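Local coordinates for protein elongation factor 1-beta (Pyrococcus horikoshii OT-3, PDB 7CSL) that probably promotes the exchange of GDP for GTP on EF-1-alpha, regenerating the active GTP-bound form for aminoacyl-tRNA delivery, at residues P17-L28 and R43-L53. Numbering follows the deposited sequence.
Sequences PDVNLDELEEKL and REPIAFGLVAL
Leu21, Leu24 and Leu28 of helix 21-28 pack on Leu53 of a beta hairpin in the alpha-beta sandwich of the EF-1 guanine nucleotide exchange domain. At closest approach the axes of helix 21-28 and strand 50-53 are 10.2 Å apart, their directions differing by 24°. Among the apolar contacts, Leu53 divides its methyls: CD1 meets Leu21 CD2, whereas CD2 reaches Leu28 CD1 at 3.6 Å and touches Leu24 CD2. The Leu21 and Val51 side chains cross at about a right angle, Leu21 CD1 3.6 Å from Val51 CB. Nearer the type I' turn, Pro17 and Leu50 lie side by side, Pro17 CD 3.7 Å from Leu50 CD2.

The polar contacts centre on Arg43, extended from CG to NE, with Leu21 CB over one guanidinium face. Arg43 NH2 forms salt bridges with Asp22 OD1 (2.5 Å), met on its anti side and out of plane, and Glu25 OE1 (3.1 Å, 170°), met nearly along its C-O axis with the carboxylate at 85° to the guanidinium; Lys29 pairs with Glu25 OE2. Replacing Glu25 with an alanine would probably cost Arg43 one carboxylate and Lys29 its mate. One water donates to Glu25 OE1 and accepts from Arg43 NE, 2.9 Å away.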
loop_
_atom_site.group_PDB
_atom_site.type_symbol
_atom_site.label_atom_id
_atom_site.label_comp_id
_atom_site.label_asym_id
_atom_site.label_seq_id
_atom_site.Cartn_x
_atom_site.Cartn_y
_atom_site.Cartn_z
ATOM N N PRO C 17 -14.279 -21.366 12.052
ATOM C CA PRO C 17 -13.098 -22.229 12.170
ATOM C C PRO C 17 -13.246 -23.664 11.640
ATOM O O PRO C 17 -12.225 -24.280 11.334
ATOM C CB PRO C 17 -12.843 -22.300 13.665
ATOM C CG PRO C 17 -13.542 -21.162 14.267
ATOM C CD PRO C 17 -14.567 -20.650 13.301
ATOM N N ASP C 18 -14.479 -24.185 11.564
ATOM C CA ASP C 18 -14.770 -25.545 11.061
ATOM C C ASP C 18 -15.112 -25.616 9.558
ATOM O O ASP C 18 -15.511 -26.665 9.082
ATOM C CB ASP C 18 -15.922 -26.196 11.869
ATOM C CG ASP C 18 -15.539 -26.531 13.322
ATOM O OD1 ASP C 18 -14.360 -26.400 13.709
ATOM O OD2 ASP C 18 -16.445 -26.932 14.091
ATOM N N VAL C 19 -14.949 -24.523 8.813
ATOM C CA VAL C 19 -15.067 -24.566 7.348
ATOM C C VAL C 19 -14.014 -25.523 6.762
ATOM O O VAL C 19 -12.848 -25.506 7.135
ATOM C CB VAL C 19 -14.911 -23.158 6.694
ATOM C CG1 VAL C 19 -14.830 -23.263 5.170
ATOM C CG2 VAL C 19 -16.059 -22.245 7.094
ATOM N N ASN C 20 -14.460 -26.380 5.860
ATOM C CA ASN C 20 -13.589 -27.229 5.090
ATOM C C ASN C 20 -12.858 -26.332 4.080
ATOM O O ASN C 20 -13.451 -25.860 3.114
ATOM C CB ASN C 20 -14.412 -28.301 4.390
ATOM C CG ASN C 20 -13.561 -29.357 3.720
ATOM O OD1 ASN C 20 -12.519 -29.071 3.125
ATOM N ND2 ASN C 20 -14.027 -30.596 3.793
ATOM N N LEU C 21 -11.572 -26.121 4.321
ATOM C CA LEU C 21 -10.764 -25.193 3.526
ATOM C C LEU C 21 -10.364 -25.803 2.175
ATOM O O LEU C 21 -10.180 -25.058 1.203
ATOM C CB LEU C 21 -9.537 -24.741 4.335
ATOM C CG LEU C 21 -9.830 -24.057 5.683
ATOM C CD1 LEU C 21 -8.586 -24.003 6.586
ATOM C CD2 LEU C 21 -10.421 -22.663 5.485
ATOM N N ASP C 22 -10.256 -27.141 2.089
ATOM C CA ASP C 22 -10.002 -27.811 0.786
ATOM C C ASP C 22 -11.198 -27.617 -0.175
ATOM O O ASP C 22 -11.044 -27.365 -1.386
ATOM C CB ASP C 22 -9.681 -29.312 0.976
ATOM C CG ASP C 22 -8.411 -29.560 1.817
ATOM O OD1 ASP C 22 -7.436 -28.773 1.738
ATOM O OD2 ASP C 22 -8.389 -30.543 2.575
ATOM N N GLU C 23 -12.392 -27.707 0.386
ATOM C CA GLU C 23 -13.627 -27.546 -0.357
ATOM C C GLU C 23 -13.800 -26.102 -0.797
ATOM O O GLU C 23 -14.210 -25.845 -1.932
ATOM C CB GLU C 23 -14.790 -27.968 0.534
ATOM C CG GLU C 23 -16.168 -27.918 -0.091
ATOM C CD GLU C 23 -17.244 -28.366 0.895
ATOM O OE1 GLU C 23 -18.269 -27.661 0.998
ATOM O OE2 GLU C 23 -17.046 -29.400 1.585
ATOM N N LEU C 24 -13.486 -25.181 0.121
ATOM C CA LEU C 24 -13.605 -23.747 -0.100
ATOM C C LEU C 24 -12.580 -23.272 -1.148
ATOM O O LEU C 24 -12.928 -22.563 -2.113
ATOM C CB LEU C 24 -13.460 -22.969 1.235
ATOM C CG LEU C 24 -13.418 -21.452 1.087
ATOM C CD1 LEU C 24 -14.764 -20.958 0.559
ATOM C CD2 LEU C 24 -13.094 -20.756 2.391
ATOM N N GLU C 25 -11.339 -23.709 -1.008
ATOM C CA GLU C 25 -10.320 -23.399 -2.021
ATOM C C GLU C 25 -10.778 -23.775 -3.415
ATOM O O GLU C 25 -10.700 -22.967 -4.333
ATOM C CB GLU C 25 -9.029 -24.126 -1.709
ATOM C CG GLU C 25 -7.851 -23.767 -2.611
ATOM C CD GLU C 25 -6.595 -24.482 -2.183
ATOM O OE1 GLU C 25 -6.457 -24.694 -0.960
ATOM O OE2 GLU C 25 -5.759 -24.825 -3.057
ATOM N N GLU C 26 -11.264 -25.008 -3.551
ATOM C CA GLU C 26 -11.709 -25.535 -4.837
ATOM C C GLU C 26 -12.818 -24.675 -5.448
ATOM O O GLU C 26 -12.860 -24.521 -6.669
ATOM C CB GLU C 26 -12.180 -27.004 -4.701
ATOM C CG GLU C 26 -12.240 -27.766 -6.024
ATOM C CD GLU C 26 -13.218 -28.946 -6.025
ATOM O OE1 GLU C 26 -13.015 -29.903 -5.238
ATOM O OE2 GLU C 26 -14.181 -28.923 -6.833
ATOM N N LYS C 27 -13.728 -24.171 -4.606
ATOM C CA LYS C 27 -14.873 -23.365 -5.056
ATOM C C LYS C 27 -14.449 -21.978 -5.482
ATOM O O LYS C 27 -14.952 -21.412 -6.477
ATOM C CB LYS C 27 -15.945 -23.226 -3.952
ATOM C CG LYS C 27 -17.042 -24.293 -4.006
ATOM C CD LYS C 27 -17.584 -24.660 -2.630
ATOM C CE LYS C 27 -18.903 -25.436 -2.698
ATOM N NZ LYS C 27 -20.091 -24.578 -2.383
ATOM N N LEU C 28 -13.566 -21.397 -4.684
ATOM C CA LEU C 28 -13.011 -20.086 -4.987
ATOM C C LEU C 28 -12.218 -20.112 -6.286
ATOM O O LEU C 28 -12.289 -19.182 -7.074
ATOM C CB LEU C 28 -12.086 -19.660 -3.857
ATOM C CG LEU C 28 -12.818 -19.355 -2.572
ATOM C CD1 LEU C 28 -11.798 -19.275 -1.420
ATOM C CD2 LEU C 28 -13.621 -18.076 -2.725
ATOM N N ARG C 43 -2.126 -20.959 2.892
ATOM C CA ARG C 43 -2.949 -20.904 4.095
ATOM C C ARG C 43 -2.181 -20.191 5.176
ATOM O O ARG C 43 -0.979 -20.441 5.367
ATOM C CB ARG C 43 -3.360 -22.305 4.523
ATOM C CG ARG C 43 -4.021 -23.033 3.390
ATOM C CD ARG C 43 -4.849 -24.201 3.851
ATOM N NE ARG C 43 -5.591 -24.745 2.727
ATOM C CZ ARG C 43 -6.286 -25.885 2.744
ATOM N NH1 ARG C 43 -6.362 -26.633 3.839
ATOM N NH2 ARG C 43 -6.923 -26.278 1.637
ATOM N N GLU C 44 -2.866 -19.274 5.843
ATOM C CA GLU C 44 -2.267 -18.495 6.908
ATOM C C GLU C 44 -3.182 -18.511 8.136
ATOM O O GLU C 44 -4.298 -17.894 8.116
ATOM C CB GLU C 44 -1.974 -17.048 6.464
ATOM C CG GLU C 44 -0.895 -16.376 7.311
ATOM C CD GLU C 44 -0.953 -14.858 7.310
ATOM O OE1 GLU C 44 -1.712 -14.268 6.526
ATOM O OE2 GLU C 44 -0.217 -14.238 8.104
ATOM N N PRO C 45 -2.712 -19.168 9.224
ATOM C CA PRO C 45 -3.515 -19.230 10.431
ATOM C C PRO C 45 -3.548 -17.880 11.046
ATOM O O PRO C 45 -2.546 -17.203 11.080
ATOM C CB PRO C 45 -2.735 -20.215 11.342
ATOM C CG PRO C 45 -1.303 -20.070 10.895
ATOM C CD PRO C 45 -1.380 -19.801 9.417
ATOM N N ILE C 46 -4.703 -17.482 11.541
ATOM C CA ILE C 46 -4.875 -16.162 12.163
ATOM C C ILE C 46 -5.016 -16.277 13.677
ATOM O O ILE C 46 -4.078 -15.979 14.427
ATOM C CB ILE C 46 -6.109 -15.431 11.552
ATOM C CG1 ILE C 46 -6.096 -15.555 10.018
ATOM C CG2 ILE C 46 -6.186 -14.016 12.077
ATOM C CD1 ILE C 46 -4.924 -14.898 9.322
ATOM N N ALA C 47 -6.165 -16.763 14.130
ATOM C CA ALA C 47 -6.516 -16.722 15.548
ATOM C C ALA C 47 -7.697 -17.615 15.834
ATOM O O ALA C 47 -8.639 -17.633 15.070
ATOM C CB ALA C 47 -6.818 -15.296 15.990
ATOM N N PHE C 48 -7.608 -18.412 16.915
ATOM C CA PHE C 48 -8.712 -19.206 17.454
ATOM C C PHE C 48 -9.241 -20.168 16.436
ATOM O O PHE C 48 -10.435 -20.396 16.359
ATOM C CB PHE C 48 -9.844 -18.305 18.005
ATOM C CG PHE C 48 -9.375 -17.316 19.034
ATOM C CD1 PHE C 48 -9.121 -17.720 20.360
ATOM C CD2 PHE C 48 -9.109 -15.998 18.681
ATOM C CE1 PHE C 48 -8.654 -16.809 21.303
ATOM C CE2 PHE C 48 -8.656 -15.094 19.613
ATOM C CZ PHE C 48 -8.418 -15.501 20.932
ATOM N N GLY C 49 -8.345 -20.646 15.583
ATOM C CA GLY C 49 -8.653 -21.694 14.660
ATOM C C GLY C 49 -9.073 -21.236 13.300
ATOM O O GLY C 49 -9.183 -22.064 12.424
ATOM N N LEU C 50 -9.278 -19.923 13.129
ATOM C CA LEU C 50 -9.526 -19.326 11.826
ATOM C C LEU C 50 -8.255 -19.368 10.956
ATOM O O LEU C 50 -7.199 -18.931 11.363
ATOM C CB LEU C 50 -9.962 -17.872 11.984
ATOM C CG LEU C 50 -11.247 -17.624 12.778
ATOM C CD1 LEU C 50 -11.269 -16.224 13.309
ATOM C CD2 LEU C 50 -12.485 -17.929 11.960
ATOM N N VAL C 51 -8.385 -19.874 9.740
ATOM C CA VAL C 51 -7.290 -19.944 8.793
ATOM C C VAL C 51 -7.709 -19.186 7.540
ATOM O O VAL C 51 -8.704 -19.520 6.934
ATOM C CB VAL C 51 -6.931 -21.393 8.499
ATOM C CG1 VAL C 51 -5.812 -21.470 7.457
ATOM C CG2 VAL C 51 -6.483 -22.082 9.807
ATOM N N ALA C 52 -6.964 -18.141 7.190
ATOM C CA ALA C 52 -7.176 -17.448 5.910
ATOM C C ALA C 52 -6.569 -18.248 4.734
ATOM O O ALA C 52 -5.583 -18.997 4.887
ATOM C CB ALA C 52 -6.581 -16.060 5.960
ATOM N N LEU C 53 -7.210 -18.122 3.584
ATOM C CA LEU C 53 -6.675 -18.560 2.295
ATOM C C LEU C 53 -6.165 -17.283 1.605
ATOM O O LEU C 53 -6.920 -16.316 1.453
ATOM C CB LEU C 53 -7.750 -19.188 1.448
ATOM C CG LEU C 53 -8.173 -20.669 1.589
ATOM C CD1 LEU C 53 -8.158 -21.187 2.991
ATOM C CD2 LEU C 53 -9.548 -20.836 0.977
HETATM O O HOH W 1 -4.090 -23.911 0.398
#